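Local coordinates for protein 24-sterol C-methyltransferase (Haloferax volcanii, PDB 6F5Z) that probably transfers methyl groups from S-adenosyl-L-methionine, binds S-adenosyl-L-homocysteine, and forms a complex with the small methyltransferase activator Trm112, at residues Asp96-Val107 / Glu125-Phe136; Leu188-Thr196 / Glu204-Arg212. All coordinates share one frame; numbering follows the deposited sequence.

In the fold
Contact 1 is a buried joint inside the Rossmann-like methyltransferase domain, where the loop and strand of 96-107 meet the end of helix 119-129 and the neighbouring strand. Contact 2 is a surface contact, in which the loop 188-196 runs back along the start of helix 206-216. They share no helix or strand, fall on opposite sides of the chain's centre, and keep their nearest atoms about 18 Å apart. Their chemistry follows their places: contact 1 combines many backbone bonds and a salt-bridge network with a packed aliphatic core, whereas contact 2 has one direct hydrogen bond, a water bridge and a small patch of isoleucine, proline, methionine and valine.

Contact 1: Asp96-Val107 / Glu125-Phe136; sequences DLPFDDDSVDHV and EIARILKPGGTF. With GOL (glycerol), chain F.
Phe99 O is gripped end-on by both terminal nitrogens of Arg128, NH1 at 2.9 Å and NH2 at 3.1 Å, and both donors lie in the carbonyl plane. NH1 also meets Asp101 OD1 at 2.8 Å in a salt bridge, although the carboxylate and guanidinium planes are turned 52° apart. The bend of the arginine chain at chi3 (67°) brings its NE side round to Glu125, one nitrogen to each oxygen, and Glu125 OE1 in turn accepts from Leu97 N at 2.9 Å. A methionine at Arg128 would probably leave Phe99 O without its two donors and both carboxylates without their shared counter-charge. Only arginine offers this many N-H groups in one plane.

Where the helix ends, Ile129 O takes Ser103 N and Val104 N from opposite faces of its plane, and Lys131 N returns a bond to Val104 O at 2.9 Å. Branched and apolar residues suit the core beneath: Ile129 CD1 sits 3.8 Å from Leu97 CD1 and also meets Val107 CG2. Gly134 suits its place because a CB would clash with Asp105 O.

Val107 N bonds Thr135 O at 2.8 Å, joining parallel strands 104-110 and 134-140. Strand 41-45 flanks the former, with Leu45 covering Leu97 and Val107, while the UPF0434 family chain packs on Asp96, Asp100, Glu125 and Arg128.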
loop_
_atom_site.group_PDB
_atom_site.type_symbol
_atom_site.label_atom_id
_atom_site.label_comp_id
_atom_site.label_asym_id
_atom_site.label_seq_id
_atom_site.Cartn_x
_atom_site.Cartn_y
_atom_site.Cartn_z
ATOM N N ASP B 96 -11.254 13.374 19.345
ATOM C CA ASP B 96 -11.472 14.743 18.846
ATOM C C ASP B 96 -10.117 15.286 18.449
ATOM O O ASP B 96 -9.380 15.790 19.313
ATOM C CB ASP B 96 -12.096 15.634 19.952
ATOM C CG ASP B 96 -13.522 15.273 20.343
ATOM O OD1 ASP B 96 -14.434 15.509 19.530
ATOM O OD2 ASP B 96 -13.719 14.738 21.460
ATOM N N LEU B 97 -9.742 15.104 17.163
ATOM C CA LEU B 97 -8.401 15.525 16.720
ATOM C C LEU B 97 -8.352 17.029 16.513
ATOM O O LEU B 97 -9.152 17.572 15.744
ATOM C CB LEU B 97 -7.947 14.780 15.470
ATOM C CG LEU B 97 -8.000 13.242 15.587
ATOM C CD1 LEU B 97 -7.538 12.570 14.254
ATOM C CD2 LEU B 97 -7.179 12.727 16.787
ATOM N N PRO B 98 -7.340 17.677 17.137
ATOM C CA PRO B 98 -7.270 19.139 17.135
ATOM C C PRO B 98 -6.543 19.694 15.923
ATOM O O PRO B 98 -5.697 20.582 16.044
ATOM C CB PRO B 98 -6.562 19.443 18.463
ATOM C CG PRO B 98 -5.590 18.315 18.609
ATOM C CD PRO B 98 -6.331 17.101 18.057
ATOM N N PHE B 99 -6.918 19.179 14.741
ATOM C CA PHE B 99 -6.361 19.625 13.471
ATOM C C PHE B 99 -7.455 20.003 12.528
ATOM O O PHE B 99 -8.541 19.383 12.529
ATOM C CB PHE B 99 -5.503 18.530 12.811
ATOM C CG PHE B 99 -4.386 18.062 13.691
ATOM C CD1 PHE B 99 -3.175 18.738 13.720
ATOM C CD2 PHE B 99 -4.535 16.937 14.491
ATOM C CE1 PHE B 99 -2.166 18.344 14.599
ATOM C CE2 PHE B 99 -3.508 16.526 15.345
ATOM C CZ PHE B 99 -2.347 17.244 15.407
ATOM N N ASP B 100 -7.189 21.034 11.708
ATOM C CA ASP B 100 -8.137 21.498 10.708
ATOM C C ASP B 100 -8.487 20.423 9.684
ATOM O O ASP B 100 -7.683 19.514 9.444
ATOM C CB ASP B 100 -7.500 22.652 9.917
ATOM C CG ASP B 100 -7.437 23.958 10.665
ATOM O OD1 ASP B 100 -8.123 24.085 11.702
ATOM O OD2 ASP B 100 -6.732 24.877 10.193
ATOM N N ASP B 101 -9.643 20.563 9.024
ATOM C CA ASP B 101 -9.982 19.668 7.926
ATOM C C ASP B 101 -8.909 19.766 6.839
ATOM O O ASP B 101 -8.413 20.855 6.557
ATOM C CB ASP B 101 -11.314 20.065 7.254
ATOM C CG ASP B 101 -12.563 19.946 8.093
ATOM O OD1 ASP B 101 -12.440 19.758 9.314
ATOM O OD2 ASP B 101 -13.671 20.108 7.530
ATOM N N ASP B 102 -8.583 18.645 6.196
ATOM C CA ASP B 102 -7.708 18.611 5.023
ATOM C C ASP B 102 -6.406 19.370 5.233
ATOM O O ASP B 102 -6.000 20.156 4.365
ATOM C CB ASP B 102 -8.445 19.169 3.785
ATOM C CG ASP B 102 -9.751 18.516 3.368
ATOM O OD1 ASP B 102 -10.060 17.413 3.864
ATOM O OD2 ASP B 102 -10.463 19.102 2.542
ATOM N N SER B 103 -5.758 19.154 6.377
ATOM C CA SER B 103 -4.560 19.904 6.682
ATOM C C SER B 103 -3.323 19.014 6.823
ATOM O O SER B 103 -2.229 19.537 7.001
ATOM C CB SER B 103 -4.777 20.646 8.003
ATOM O OG SER B 103 -4.949 19.748 9.102
ATOM N N VAL B 104 -3.504 17.677 6.817
ATOM C CA VAL B 104 -2.431 16.695 7.103
ATOM C C VAL B 104 -2.155 15.847 5.895
ATOM O O VAL B 104 -3.094 15.352 5.261
ATOM C CB VAL B 104 -2.807 15.869 8.373
ATOM C CG1 VAL B 104 -1.812 14.761 8.641
ATOM C CG2 VAL B 104 -2.888 16.809 9.590
ATOM N N ASP B 105 -0.856 15.625 5.580
ATOM C CA ASP B 105 -0.569 14.778 4.415
ATOM C C ASP B 105 -0.708 13.293 4.719
ATOM O O ASP B 105 -1.183 12.548 3.859
ATOM C CB ASP B 105 0.833 15.073 3.870
ATOM C CG ASP B 105 0.967 16.506 3.352
ATOM O OD1 ASP B 105 0.265 16.851 2.386
ATOM O OD2 ASP B 105 1.650 17.313 4.009
ATOM N N HIS B 106 -0.234 12.846 5.916
ATOM C CA HIS B 106 -0.357 11.435 6.273
ATOM C C HIS B 106 -0.516 11.293 7.771
ATOM O O HIS B 106 -0.051 12.152 8.538
ATOM C CB HIS B 106 0.878 10.617 5.861
ATOM C CG HIS B 106 1.222 10.736 4.421
ATOM N ND1 HIS B 106 2.177 11.656 3.969
ATOM C CD2 HIS B 106 0.672 10.101 3.367
ATOM C CE1 HIS B 106 2.176 11.532 2.651
ATOM N NE2 HIS B 106 1.289 10.633 2.229
ATOM N N VAL B 107 -1.200 10.215 8.170
ATOM C CA VAL B 107 -1.356 9.898 9.605
ATOM C C VAL B 107 -0.768 8.496 9.786
ATOM O O VAL B 107 -1.023 7.582 8.989
ATOM C CB VAL B 107 -2.857 9.903 10.004
ATOM C CG1 VAL B 107 -3.054 9.425 11.450
ATOM C CG2 VAL B 107 -3.443 11.305 9.844
ATOM N N GLU B 125 -12.500 10.989 11.934
ATOM C CA GLU B 125 -11.647 12.138 12.270
ATOM C C GLU B 125 -10.358 12.121 11.446
ATOM O O GLU B 125 -9.870 13.175 11.020
ATOM C CB GLU B 125 -11.309 12.125 13.748
ATOM C CG GLU B 125 -12.383 12.740 14.637
ATOM C CD GLU B 125 -12.479 14.238 14.406
ATOM O OE1 GLU B 125 -11.652 14.987 14.980
ATOM O OE2 GLU B 125 -13.362 14.655 13.620
ATOM N N ILE B 126 -9.803 10.924 11.227
ATOM C CA ILE B 126 -8.582 10.799 10.402
ATOM C C ILE B 126 -8.899 11.168 8.951
ATOM O O ILE B 126 -8.165 11.924 8.299
ATOM C CB ILE B 126 -8.012 9.367 10.552
ATOM C CG1 ILE B 126 -7.416 9.200 11.959
ATOM C CG2 ILE B 126 -6.941 9.081 9.501
ATOM C CD1 ILE B 126 -7.135 7.757 12.355
ATOM N N ALA B 127 -10.019 10.656 8.421
ATOM C CA ALA B 127 -10.404 11.000 7.056
ATOM C C ALA B 127 -10.644 12.518 6.949
ATOM O O ALA B 127 -10.332 13.108 5.923
ATOM C CB ALA B 127 -11.684 10.253 6.679
ATOM N N ARG B 128 -11.169 13.132 8.013
ATOM C CA ARG B 128 -11.418 14.578 8.021
ATOM C C ARG B 128 -10.119 15.379 7.940
ATOM O O ARG B 128 -10.003 16.271 7.082
ATOM C CB ARG B 128 -12.192 14.970 9.293
ATOM C CG ARG B 128 -12.467 16.480 9.361
ATOM C CD ARG B 128 -13.199 16.869 10.640
ATOM N NE ARG B 128 -12.393 16.697 11.847
ATOM C CZ ARG B 128 -11.390 17.491 12.204
ATOM N NH1 ARG B 128 -11.076 18.553 11.465
ATOM N NH2 ARG B 128 -10.699 17.239 13.307
ATOM N N ILE B 129 -9.134 15.074 8.831
ATOM C CA ILE B 129 -7.899 15.875 8.841
ATOM C C ILE B 129 -6.971 15.621 7.635
ATOM O O ILE B 129 -6.185 16.498 7.271
ATOM C CB ILE B 129 -7.134 15.767 10.155
ATOM C CG1 ILE B 129 -6.518 14.334 10.318
ATOM C CG2 ILE B 129 -8.064 16.140 11.353
ATOM C CD1 ILE B 129 -5.583 14.265 11.538
ATOM N N LEU B 130 -7.044 14.432 7.052
ATOM C CA LEU B 130 -6.217 14.141 5.902
ATOM C C LEU B 130 -6.630 14.956 4.702
ATOM O O LEU B 130 -7.807 15.014 4.373
ATOM C CB LEU B 130 -6.357 12.652 5.539
ATOM C CG LEU B 130 -5.497 11.699 6.353
ATOM C CD1 LEU B 130 -5.879 10.237 6.032
ATOM C CD2 LEU B 130 -4.002 11.979 6.146
ATOM N N LYS B 131 -5.654 15.424 3.954
ATOM C CA LYS B 131 -5.922 15.995 2.640
ATOM C C LYS B 131 -6.414 14.857 1.714
ATOM O O LYS B 131 -5.937 13.722 1.846
ATOM C CB LYS B 131 -4.619 16.555 2.065
ATOM C CG LYS B 131 -4.143 17.803 2.804
ATOM C CD LYS B 131 -2.758 18.228 2.325
ATOM C CE LYS B 131 -2.314 19.497 2.993
ATOM N NZ LYS B 131 -0.968 19.884 2.481
ATOM N N PRO B 132 -7.285 15.127 0.727
ATOM C CA PRO B 132 -7.623 14.084 -0.274
ATOM C C PRO B 132 -6.332 13.509 -0.889
ATOM O O PRO B 132 -5.413 14.234 -1.270
ATOM C CB PRO B 132 -8.413 14.871 -1.342
ATOM C CG PRO B 132 -9.037 15.981 -0.562
ATOM C CD PRO B 132 -7.985 16.398 0.439
ATOM N N GLY B 133 -6.260 12.183 -0.950
ATOM C CA GLY B 133 -5.092 11.477 -1.451
ATOM C C GLY B 133 -4.074 11.153 -0.366
ATOM O O GLY B 133 -3.107 10.438 -0.631
ATOM N N GLY B 134 -4.256 11.721 0.828
ATOM C CA GLY B 134 -3.383 11.438 1.967
ATOM C C GLY B 134 -3.635 10.046 2.516
ATOM O O GLY B 134 -4.717 9.495 2.290
ATOM N N THR B 135 -2.664 9.491 3.282
ATOM C CA THR B 135 -2.806 8.117 3.746
ATOM C C THR B 135 -2.831 7.991 5.238
ATOM O O THR B 135 -2.355 8.879 5.955
ATOM C CB THR B 135 -1.663 7.187 3.231
ATOM O OG1 THR B 135 -0.429 7.502 3.906
ATOM C CG2 THR B 135 -1.504 7.242 1.699
ATOM N N PHE B 136 -3.496 6.925 5.688
ATOM C CA PHE B 136 -3.487 6.526 7.090
ATOM C C PHE B 136 -2.822 5.150 7.115
ATOM O O PHE B 136 -3.345 4.203 6.508
ATOM C CB PHE B 136 -4.932 6.449 7.678
ATOM C CG PHE B 136 -5.001 5.865 9.085
ATOM C CD1 PHE B 136 -4.028 6.184 10.040
ATOM C CD2 PHE B 136 -6.069 5.066 9.469
ATOM C CE1 PHE B 136 -4.101 5.664 11.326
ATOM C CE2 PHE B 136 -6.168 4.588 10.766
ATOM C CZ PHE B 136 -5.189 4.887 11.690
HETATM C C1 GOL F . -1.560 14.192 1.022
HETATM O O1 GOL F . -0.617 13.196 0.653
HETATM C C2 GOL F . -1.445 15.413 0.141
HETATM O O2 GOL F . -0.065 15.728 -0.068
HETATM C C3 GOL F . -2.178 15.307 -1.178
HETATM O O3 GOL F . -2.274 13.962 -1.627
HETATM O O HOH W 1 1.045 20.214 4.411
HETATM O O HOH W 2 -0.394 10.074 -0.784
#

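Contact 2: Leu188-Thr196 / Glu204-Arg212; sequences LDIDIPAAT and ETREAMVER
The irregular chain of Ile190-Ala195 passes over the first turns of helix 206-216, with the CA atoms of Ala195 and Arg206 5.5 Å apart and those of Ile192 and Met209 7.1 Å apart. Ile192 points its side chain at the helix and divides its branches among three residues. CG2 lies over one face of the Arg206 guanidinium and 3.7 Å from Arg206 CG; CD1 reaches Val210 CG2 at 3.9 Å. Its CG1 runs past Met209 in the opposite direction. A branched aliphatic residue suits this position, since it can meet neighbours in several directions at once.

Arg206 is extended from CG to NE, its CG lying opposite the backbone N (chi1 -164°), and this reach brings NE to Pro193 O in a bent hydrogen bond of 2.8 Å (N-H...O angle 135°). Its NH2 is linked to Ile192 O through a water. Met209, also extended, lays SD 4.1 Å from Pro193 CD and carries CE to Ile190 CD1 at 4.1 Å; a long unbranched thioether suits this slot beneath the loop.

Thr205 is the N-cap, its OG1 accepting from Ala208 N at 3.1 Å. Ile190 O also binds Arg214 of the same helix. This is plain loop-on-helix packing, in which the connection after strand 178-185 lies along an N-capped helix, here reaching out from the main body of the methyltransferase fold.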
loop_
_atom_site.group_PDB
_atom_site.type_symbol
_atom_site.label_atom_id
_atom_site.label_comp_id
_atom_site.label_asym_id
_atom_site.label_seq_id
_atom_site.Cartn_x
_atom_site.Cartn_y
_atom_site.Cartn_z
ATOM N N LEU B 188 11.113 -10.431 12.817
ATOM C CA LEU B 188 12.214 -11.397 12.613
ATOM C C LEU B 188 13.334 -11.163 13.607
ATOM O O LEU B 188 14.283 -11.954 13.647
ATOM C CB LEU B 188 12.786 -11.234 11.201
ATOM C CG LEU B 188 11.845 -11.518 10.020
ATOM C CD1 LEU B 188 12.601 -11.447 8.693
ATOM C CD2 LEU B 188 11.122 -12.845 10.155
ATOM N N ASP B 189 13.276 -10.071 14.363
ATOM C CA ASP B 189 14.352 -9.697 15.272
ATOM C C ASP B 189 14.248 -10.318 16.625
ATOM O O ASP B 189 15.273 -10.558 17.266
ATOM C CB ASP B 189 14.438 -8.179 15.423
ATOM C CG ASP B 189 14.859 -7.547 14.120
ATOM O OD1 ASP B 189 15.931 -7.920 13.607
ATOM O OD2 ASP B 189 14.061 -6.762 13.555
ATOM N N ILE B 190 13.034 -10.513 17.125
ATOM C CA ILE B 190 12.905 -11.081 18.466
ATOM C C ILE B 190 13.484 -12.495 18.499
ATOM O O ILE B 190 13.218 -13.310 17.609
ATOM C CB ILE B 190 11.432 -11.009 18.987
ATOM C CG1 ILE B 190 11.372 -11.387 20.481
ATOM C CG2 ILE B 190 10.476 -11.836 18.112
ATOM C CD1 ILE B 190 10.028 -11.070 21.196
ATOM N N ASP B 191 14.315 -12.758 19.524
ATOM C CA ASP B 191 14.962 -14.064 19.660
ATOM C C ASP B 191 13.939 -15.107 20.114
ATOM O O ASP B 191 13.118 -14.843 20.993
ATOM C CB ASP B 191 16.096 -13.973 20.710
ATOM C CG ASP B 191 16.836 -15.284 20.953
ATOM O OD1 ASP B 191 17.456 -15.806 19.997
ATOM O OD2 ASP B 191 16.793 -15.788 22.101
ATOM N N ILE B 192 13.965 -16.259 19.472
ATOM C CA ILE B 192 13.084 -17.364 19.840
ATOM C C ILE B 192 14.003 -18.483 20.354
ATOM O O ILE B 192 14.766 -19.044 19.567
ATOM C CB ILE B 192 12.156 -17.819 18.698
ATOM C CG1 ILE B 192 11.214 -16.626 18.324
ATOM C CG2 ILE B 192 11.318 -19.057 19.141
ATOM C CD1 ILE B 192 10.296 -16.912 17.213
ATOM N N PRO B 193 13.985 -18.753 21.679
ATOM C CA PRO B 193 14.881 -19.802 22.220
ATOM C C PRO B 193 14.592 -21.191 21.651
ATOM O O PRO B 193 13.542 -21.465 21.066
ATOM C CB PRO B 193 14.569 -19.787 23.729
ATOM C CG PRO B 193 13.903 -18.486 24.012
ATOM C CD PRO B 193 13.146 -18.159 22.741
ATOM N N ALA B 194 15.512 -22.127 21.949
ATOM C CA ALA B 194 15.341 -23.519 21.580
ATOM C C ALA B 194 14.117 -24.084 22.303
ATOM O O ALA B 194 13.771 -23.588 23.385
ATOM C CB ALA B 194 16.579 -24.299 22.005
ATOM N N ALA B 195 13.470 -25.112 21.737
ATOM C CA ALA B 195 12.270 -25.748 22.296
ATOM C C ALA B 195 12.469 -26.204 23.756
ATOM O O ALA B 195 11.501 -26.189 24.517
ATOM C CB ALA B 195 11.789 -26.907 21.427
ATOM N N THR B 196 13.727 -26.498 24.162
ATOM C CA THR B 196 14.087 -26.916 25.544
ATOM C C THR B 196 13.825 -25.827 26.613
ATOM O O THR B 196 13.646 -26.155 27.802
ATOM C CB THR B 196 15.602 -27.275 25.651
ATOM O OG1 THR B 196 16.414 -26.163 25.266
ATOM C CG2 THR B 196 15.985 -28.490 24.874
ATOM N N GLU B 204 3.929 -20.930 26.163
ATOM C CA GLU B 204 3.907 -22.311 26.619
ATOM C C GLU B 204 4.714 -23.223 25.703
ATOM O O GLU B 204 5.242 -24.231 26.157
ATOM C CB GLU B 204 2.457 -22.817 26.774
ATOM C CG GLU B 204 1.690 -23.043 25.476
ATOM C CD GLU B 204 0.175 -22.907 25.497
ATOM O OE1 GLU B 204 -0.459 -23.336 26.489
ATOM O OE2 GLU B 204 -0.380 -22.414 24.488
ATOM N N THR B 205 4.762 -22.894 24.389
ATOM C CA THR B 205 5.477 -23.710 23.406
ATOM C C THR B 205 6.200 -22.777 22.448
ATOM O O THR B 205 5.781 -21.618 22.251
ATOM C CB THR B 205 4.504 -24.569 22.559
ATOM O OG1 THR B 205 3.653 -23.734 21.750
ATOM C CG2 THR B 205 3.653 -25.549 23.400
ATOM N N ARG B 206 7.289 -23.284 21.880
ATOM C CA ARG B 206 8.035 -22.544 20.865
ATOM C C ARG B 206 7.128 -22.291 19.651
ATOM O O ARG B 206 7.213 -21.210 19.044
ATOM C CB ARG B 206 9.240 -23.382 20.443
ATOM C CG ARG B 206 10.280 -22.563 19.693
ATOM C CD ARG B 206 11.506 -23.386 19.293
ATOM N NE ARG B 206 12.503 -22.533 18.651
ATOM C CZ ARG B 206 12.440 -22.119 17.382
ATOM N NH1 ARG B 206 11.464 -22.553 16.579
ATOM N NH2 ARG B 206 13.374 -21.308 16.895
ATOM N N GLU B 207 6.301 -23.282 19.260
ATOM C CA GLU B 207 5.413 -23.160 18.095
ATOM C C GLU B 207 4.536 -21.913 18.212
ATOM O O GLU B 207 4.285 -21.232 17.214
ATOM C CB GLU B 207 4.478 -24.393 17.953
ATOM C CG GLU B 207 5.158 -25.659 17.461
ATOM C CD GLU B 207 5.781 -26.571 18.509
ATOM O OE1 GLU B 207 6.163 -26.089 19.606
ATOM O OE2 GLU B 207 6.026 -27.750 18.158
ATOM N N ALA B 208 4.041 -21.640 19.436
ATOM C CA ALA B 208 3.163 -20.477 19.626
ATOM C C ALA B 208 3.935 -19.175 19.459
ATOM O O ALA B 208 3.426 -18.226 18.846
ATOM C CB ALA B 208 2.520 -20.545 21.018
ATOM N N MET B 209 5.166 -19.131 19.955
ATOM C CA MET B 209 5.988 -17.926 19.829
ATOM C C MET B 209 6.320 -17.685 18.355
ATOM O O MET B 209 6.253 -16.544 17.876
ATOM C CB MET B 209 7.265 -18.051 20.669
ATOM C CG MET B 209 7.971 -16.734 20.801
ATOM S SD MET B 209 9.385 -16.893 21.926
ATOM C CE MET B 209 9.846 -15.124 22.043
ATOM N N VAL B 210 6.680 -18.754 17.621
ATOM C CA VAL B 210 7.017 -18.608 16.199
ATOM C C VAL B 210 5.773 -18.094 15.475
ATOM O O VAL B 210 5.890 -17.175 14.669
ATOM C CB VAL B 210 7.497 -19.950 15.586
ATOM C CG1 VAL B 210 7.585 -19.868 14.064
ATOM C CG2 VAL B 210 8.842 -20.346 16.166
ATOM N N GLU B 211 4.596 -18.670 15.751
ATOM C CA GLU B 211 3.355 -18.254 15.093
ATOM C C GLU B 211 3.081 -16.772 15.378
ATOM O O GLU B 211 2.808 -16.005 14.451
ATOM C CB GLU B 211 2.187 -19.133 15.563
ATOM C CG GLU B 211 0.916 -18.865 14.798
ATOM C CD GLU B 211 -0.226 -19.725 15.301
ATOM O OE1 GLU B 211 -0.522 -19.681 16.519
ATOM O OE2 GLU B 211 -0.784 -20.482 14.479
ATOM N N ARG B 212 3.235 -16.345 16.631
ATOM C CA ARG B 212 2.990 -14.952 17.016
ATOM C C ARG B 212 3.853 -13.986 16.193
ATOM O O ARG B 212 3.349 -12.993 15.652
ATOM C CB ARG B 212 3.263 -14.713 18.526
ATOM C CG ARG B 212 3.406 -13.233 18.931
ATOM C CD ARG B 212 2.111 -12.444 18.725
ATOM N NE ARG B 212 2.360 -11.051 19.094
ATOM C CZ ARG B 212 2.839 -10.133 18.250
ATOM N NH1 ARG B 212 3.079 -10.444 16.981
ATOM N NH2 ARG B 212 3.102 -8.903 18.680
HETATM O O HOH W 3 15.899 -21.323 18.573
#